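Local coordinates for regulatory protein PcrH (Pseudomonas aeruginosa, PDB 2XCB) that binds the chaperone-binding region of the minor translocator PopD, probably as its chaperone in type III secretion, at residues Phe55-Ala60 / Ser74-Gly78; Ile83-Pro89 / Ala114-Ala118. One frame throughout, in Å; residues are numbered along the deposited sequence. Where two conformers were deposited one is given.

Interaction 1 (Phe55-Ala60 / Ser74-Gly78); sequences FLGLGA and SYSYG
Ser-74 carries its OG anti to the backbone N (chi1 -165°), which points the hydroxyl across the helix interface at the carbonyl of Phe-55, while Phe-55 throws its ring anti to its own carbonyl carbon and out to the ring of Tyr-77. The hydroxyl donates to Phe-55 O, with OG to O at 2.7 Å, lying in the carbonyl plane on a lone pair. That oxygen also accepts the helical bond from Gly-59 N, so two donors grip it. A serine suits this buried position because it is small and can spend its proton on a main-chain carbonyl; Leu-58 packs against the same OG with its CB at 3.5 Å.

The two helices run antiparallel at 163°, their axes approaching to 8.2 Å, and form a helical hairpin of the kind that builds tetratricopeptide-repeat folds, probably the fold here as in other secretion chaperones of this class. Such closeness depends on small residues: Gly-59 lies 5.1 Å from Ser-74 between CA atoms, and at the other end Gly-78 lets its CA come to 3.9 Å from Phe-55 CB.

With no side chain on Gly-59, the Tyr-75 ring lies directly on its backbone, Tyr-75 CE1 3.5 Å from Gly-59 CA. Its hydroxyl reaches on past the glycine to a hydrogen bond with Gln-63, and Leu-56 CD1 touches CE1 of the ring. Tyr-77 turns an edge to the face of Phe-55 in a T-shaped pair, centroids 4.7 Å apart and planes at 58°; Tyr-77 CD2 stands over the centre of the Phe-55 ring. The partly exposed tyrosine can afford a polar end, which bonds to His-49 O, whereas the buried phenylalanine offers only carbon.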
loop_
_atom_site.group_PDB
_atom_site.type_symbol
_atom_site.label_atom_id
_atom_site.label_comp_id
_atom_site.label_asym_id
_atom_site.label_seq_id
_atom_site.Cartn_x
_atom_site.Cartn_y
_atom_site.Cartn_z
ATOM N N PHE A 55 5.691 6.950 -11.601
ATOM C CA PHE A 55 6.210 8.358 -11.587
ATOM C C PHE A 55 5.176 9.327 -12.144
ATOM O O PHE A 55 5.099 10.507 -11.725
ATOM C CB PHE A 55 7.551 8.435 -12.321
ATOM C CG PHE A 55 8.635 7.647 -11.591
ATOM C CD1 PHE A 55 9.315 8.210 -10.503
ATOM C CD2 PHE A 55 8.889 6.342 -11.918
ATOM C CE1 PHE A 55 10.271 7.439 -9.747
ATOM C CE2 PHE A 55 9.852 5.579 -11.168
ATOM C CZ PHE A 55 10.519 6.113 -10.118
ATOM N N LEU A 56 4.413 8.816 -13.110
ATOM C CA LEU A 56 3.185 9.455 -13.663
ATOM C C LEU A 56 2.227 9.638 -12.537
ATOM O O LEU A 56 1.692 10.725 -12.328
ATOM C CB LEU A 56 2.544 8.600 -14.813
ATOM C CG LEU A 56 1.425 9.431 -15.515
ATOM C CD1 LEU A 56 2.011 10.739 -16.103
ATOM C CD2 LEU A 56 0.699 8.617 -16.564
ATOM N N GLY A 57 1.968 8.562 -11.785
ATOM C CA GLY A 57 1.063 8.656 -10.596
ATOM C C GLY A 57 1.519 9.695 -9.535
ATOM O O GLY A 57 0.727 10.590 -9.109
ATOM N N LEU A 58 2.792 9.618 -9.172
ATOM C CA LEU A 58 3.342 10.537 -8.159
ATOM C C LEU A 58 3.187 11.958 -8.725
ATOM O O LEU A 58 2.741 12.911 -8.016
ATOM C CB LEU A 58 4.809 10.156 -7.910
ATOM C CG LEU A 58 5.626 11.005 -6.907
ATOM C CD1 LEU A 58 4.886 11.069 -5.588
ATOM C CD2 LEU A 58 7.145 10.624 -6.690
ATOM N N GLY A 59 3.687 12.168 -9.955
ATOM C CA GLY A 59 3.515 13.532 -10.624
ATOM C C GLY A 59 2.111 14.065 -10.618
ATOM O O GLY A 59 1.905 15.183 -10.242
ATOM N N ALA A 60 1.123 13.239 -11.004
ATOM C CA ALA A 60 -0.236 13.661 -11.115
ATOM C C ALA A 60 -0.774 14.092 -9.733
ATOM O O ALA A 60 -1.522 15.094 -9.611
ATOM C CB ALA A 60 -1.038 12.507 -11.696
ATOM N N SER A 74 9.154 14.495 -10.771
ATOM C CA SER A 74 8.633 13.131 -11.032
ATOM C C SER A 74 8.359 12.831 -12.525
ATOM O O SER A 74 8.642 11.715 -13.081
ATOM C CB SER A 74 7.358 12.951 -10.198
ATOM O OG SER A 74 7.044 11.556 -10.170
ATOM N N TYR A 75 7.739 13.822 -13.173
ATOM C CA TYR A 75 7.523 13.795 -14.596
ATOM C C TYR A 75 8.841 13.745 -15.333
ATOM O O TYR A 75 8.982 13.027 -16.295
ATOM C CB TYR A 75 6.751 15.061 -15.014
ATOM C CG TYR A 75 5.299 15.113 -14.556
ATOM C CD1 TYR A 75 4.543 13.953 -14.428
ATOM C CD2 TYR A 75 4.623 16.366 -14.435
ATOM C CE1 TYR A 75 3.209 13.983 -14.049
ATOM C CE2 TYR A 75 3.299 16.422 -14.054
ATOM C CZ TYR A 75 2.580 15.219 -13.902
ATOM O OH TYR A 75 1.265 15.298 -13.537
ATOM N N SER A 76 9.858 14.500 -14.880
ATOM C CA SER A 76 11.113 14.476 -15.583
ATOM C C SER A 76 11.759 13.086 -15.553
ATOM O O SER A 76 12.277 12.571 -16.575
ATOM C CB SER A 76 12.069 15.477 -14.962
ATOM O OG SER A 76 13.128 15.532 -15.856
ATOM N N TYR A 77 11.728 12.462 -14.372
ATOM C CA TYR A 77 12.276 11.084 -14.285
ATOM C C TYR A 77 11.422 10.081 -15.087
ATOM O O TYR A 77 11.918 9.275 -15.888
ATOM C CB TYR A 77 12.478 10.663 -12.834
ATOM C CG TYR A 77 13.125 9.308 -12.750
ATOM C CD1 TYR A 77 14.504 9.153 -12.827
ATOM C CD2 TYR A 77 12.347 8.152 -12.587
ATOM C CE1 TYR A 77 15.139 7.852 -12.736
ATOM C CE2 TYR A 77 12.982 6.846 -12.514
ATOM C CZ TYR A 77 14.359 6.724 -12.576
ATOM O OH TYR A 77 14.940 5.448 -12.540
ATOM N N GLY A 78 10.120 10.170 -14.928
ATOM C CA GLY A 78 9.272 9.294 -15.680
ATOM C C GLY A 78 9.573 9.294 -17.180
ATOM O O GLY A 78 9.602 8.245 -17.849
#

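Interaction 2 (Ile83-Pro89 / Ala114-Ala118); sequences INEPRFP and ALAAA
Leu-115 of helix 102-117 packs into the turn that leads into helix 87-98. With CG anti to its carbonyl carbon (chi1 -60°), its isobutyl group extends among three successive carbonyls. CB lies 3.5 Å from Asn-84 O, CD1 is as near to Glu-85 O, and both methyls touch Ile-83 O. At the far end CD1 meets Pro-89 CG at 4.0 Å, the two side chains crossing at about a right angle. The branched end of leucine thus touches both the turn carbonyls and Pro-89.

Ala-116 comes next, and its methyl rests on Pro-86, CB to CB 3.8 Å; the proline CB also lies close to Ala-116 N. Alanine is short enough for the backbones to draw together here, and proline is well placed at the start of a helix, where its missing N-H costs no bond. The two helices belong to one helical hairpin, and His-122 packs against both Pro-86 and Ala-116.

Behind the turn, Glu-85 OE2 caps Arg-87 N at 2.9 Å through its anti lone pair. A side-on salt bridge pairs Arg-87 NE with OE2 and NH2 with OE1; the nitrogens approach from above the carboxylate plane, while both oxygens lie in the guanidinium plane. No hydrogen bond joins the two segments directly, although Gln-119 bonds to Asn-84 O. The contact therefore rests on apolar fit and van der Waals contact with backbone oxygens.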
loop_
_atom_site.group_PDB
_atom_site.type_symbol
_atom_site.label_atom_id
_atom_site.label_comp_id
_atom_site.label_asym_id
_atom_site.label_seq_id
_atom_site.Cartn_x
_atom_site.Cartn_y
_atom_site.Cartn_z
ATOM N N ILE A 83 10.462 7.063 -22.989
ATOM C CA ILE A 83 10.728 8.190 -23.873
ATOM C C ILE A 83 9.618 8.445 -24.907
ATOM O O ILE A 83 9.616 9.488 -25.531
ATOM C CB ILE A 83 12.062 7.999 -24.586
ATOM C CG1 ILE A 83 12.065 6.696 -25.356
ATOM C CG2 ILE A 83 13.251 8.082 -23.627
ATOM C CD1 ILE A 83 13.504 6.459 -26.083
ATOM N N ASN A 84 8.697 7.505 -25.095
ATOM C CA ASN A 84 7.553 7.625 -26.028
ATOM C C ASN A 84 6.240 8.200 -25.422
ATOM O O ASN A 84 5.317 8.546 -26.129
ATOM C CB ASN A 84 7.252 6.262 -26.641
ATOM C CG ASN A 84 8.293 5.878 -27.682
ATOM O OD1 ASN A 84 8.826 6.782 -28.344
ATOM N ND2 ASN A 84 8.642 4.573 -27.791
ATOM N N GLU A 85 6.181 8.267 -24.092
ATOM C CA GLU A 85 4.936 8.644 -23.404
ATOM C C GLU A 85 4.713 10.157 -23.422
ATOM O O GLU A 85 5.473 10.938 -22.790
ATOM C CB GLU A 85 4.978 8.066 -21.960
ATOM C CG GLU A 85 3.941 8.571 -21.011
ATOM C CD GLU A 85 2.594 8.131 -21.496
ATOM O OE1 GLU A 85 2.297 6.903 -21.443
ATOM O OE2 GLU A 85 1.880 9.037 -21.971
ATOM N N PRO A 86 3.657 10.590 -24.126
ATOM C CA PRO A 86 3.307 12.021 -24.289
ATOM C C PRO A 86 2.792 12.652 -23.002
ATOM O O PRO A 86 2.903 13.884 -22.853
ATOM C CB PRO A 86 2.201 11.985 -25.358
ATOM C CG PRO A 86 1.594 10.605 -25.169
ATOM C CD PRO A 86 2.793 9.733 -24.953
ATOM N N ARG A 87 2.269 11.861 -22.042
ATOM C CA ARG A 87 1.737 12.442 -20.804
ATOM C C ARG A 87 2.778 13.192 -19.983
ATOM O O ARG A 87 2.453 14.178 -19.358
ATOM C CB ARG A 87 1.030 11.422 -19.932
ATOM C CG ARG A 87 -0.337 11.095 -20.488
ATOM C CD ARG A 87 -1.050 9.800 -19.848
ATOM N NE ARG A 87 -0.360 8.568 -20.217
ATOM C CZ ARG A 87 -0.733 7.328 -19.842
ATOM N NH1 ARG A 87 -1.768 7.145 -19.010
ATOM N NH2 ARG A 87 -0.035 6.268 -20.276
ATOM N N PHE A 88 4.002 12.697 -19.955
ATOM C CA PHE A 88 5.032 13.358 -19.183
ATOM C C PHE A 88 5.241 14.788 -19.649
ATOM O O PHE A 88 5.110 15.687 -18.849
ATOM C CB PHE A 88 6.316 12.522 -19.211
ATOM C CG PHE A 88 6.199 11.205 -18.391
ATOM C CD1 PHE A 88 5.932 11.249 -17.007
ATOM C CD2 PHE A 88 6.246 9.955 -19.041
ATOM C CE1 PHE A 88 5.859 10.063 -16.220
ATOM C CE2 PHE A 88 6.136 8.746 -18.319
ATOM C CZ PHE A 88 5.940 8.800 -16.869
ATOM N N PRO A 89 5.613 15.017 -20.938
ATOM C CA PRO A 89 5.922 16.452 -21.249
ATOM C C PRO A 89 4.652 17.288 -21.276
ATOM O O PRO A 89 4.653 18.423 -20.952
ATOM C CB PRO A 89 6.522 16.367 -22.678
ATOM C CG PRO A 89 6.249 14.978 -23.173
ATOM C CD PRO A 89 6.255 14.121 -21.912
ATOM N N ALA A 114 4.494 15.932 -30.521
ATOM C CA ALA A 114 5.290 15.004 -31.338
ATOM C C ALA A 114 5.098 13.552 -30.876
ATOM O O ALA A 114 4.882 12.661 -31.725
ATOM C CB ALA A 114 6.727 15.389 -31.272
ATOM N N LEU A 115 5.155 13.311 -29.549
ATOM C CA LEU A 115 5.014 11.922 -29.049
ATOM C C LEU A 115 3.606 11.435 -29.299
ATOM O O LEU A 115 3.411 10.302 -29.746
ATOM C CB LEU A 115 5.377 11.787 -27.558
ATOM C CG LEU A 115 6.806 12.196 -27.199
ATOM C CD1 LEU A 115 7.112 12.001 -25.733
ATOM C CD2 LEU A 115 7.739 11.300 -27.946
ATOM N N ALA A 116 2.611 12.283 -29.028
ATOM C CA ALA A 116 1.217 11.836 -29.189
ATOM C C ALA A 116 0.906 11.646 -30.676
ATOM O O ALA A 116 0.228 10.690 -31.026
ATOM C CB ALA A 116 0.194 12.793 -28.489
ATOM N N ALA A 117 1.457 12.498 -31.565
ATOM C CA ALA A 117 1.202 12.306 -33.022
ATOM C C ALA A 117 1.668 10.932 -33.559
ATOM O O ALA A 117 1.109 10.418 -34.509
ATOM C CB ALA A 117 1.800 13.475 -33.891
ATOM N N ALA A 118 2.690 10.346 -32.965
ATOM C CA ALA A 118 3.197 9.103 -33.466
ATOM C C ALA A 118 2.375 7.849 -33.028
ATOM O O ALA A 118 2.739 6.736 -33.386
ATOM C CB ALA A 118 4.632 8.954 -33.058
#

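How the interactions relate
Interaction 1 precedes interaction 2 along the chain, and their centres lie about 14 Å apart. Interaction 1 pairs helix 52-64 with helix 68-81, close to the centre of the protein; interaction 2 joins the start of helix 87-98 to the end of helix 102-117, farther out. Phe-88 bridges them, its ring packing on Leu-56 N, Tyr-75 O and Gly-78 O, so one helical hairpin stacks on the next. The bound peptide draws on both: Leu-56, Ala-60 and Tyr-75 offer it apolar surface, while Arg-87 hydrogen-bonds to its backbone and to a polar side chain. Successive hairpins thus build a shared binding surface, consistent with a chaperone that holds an extended segment.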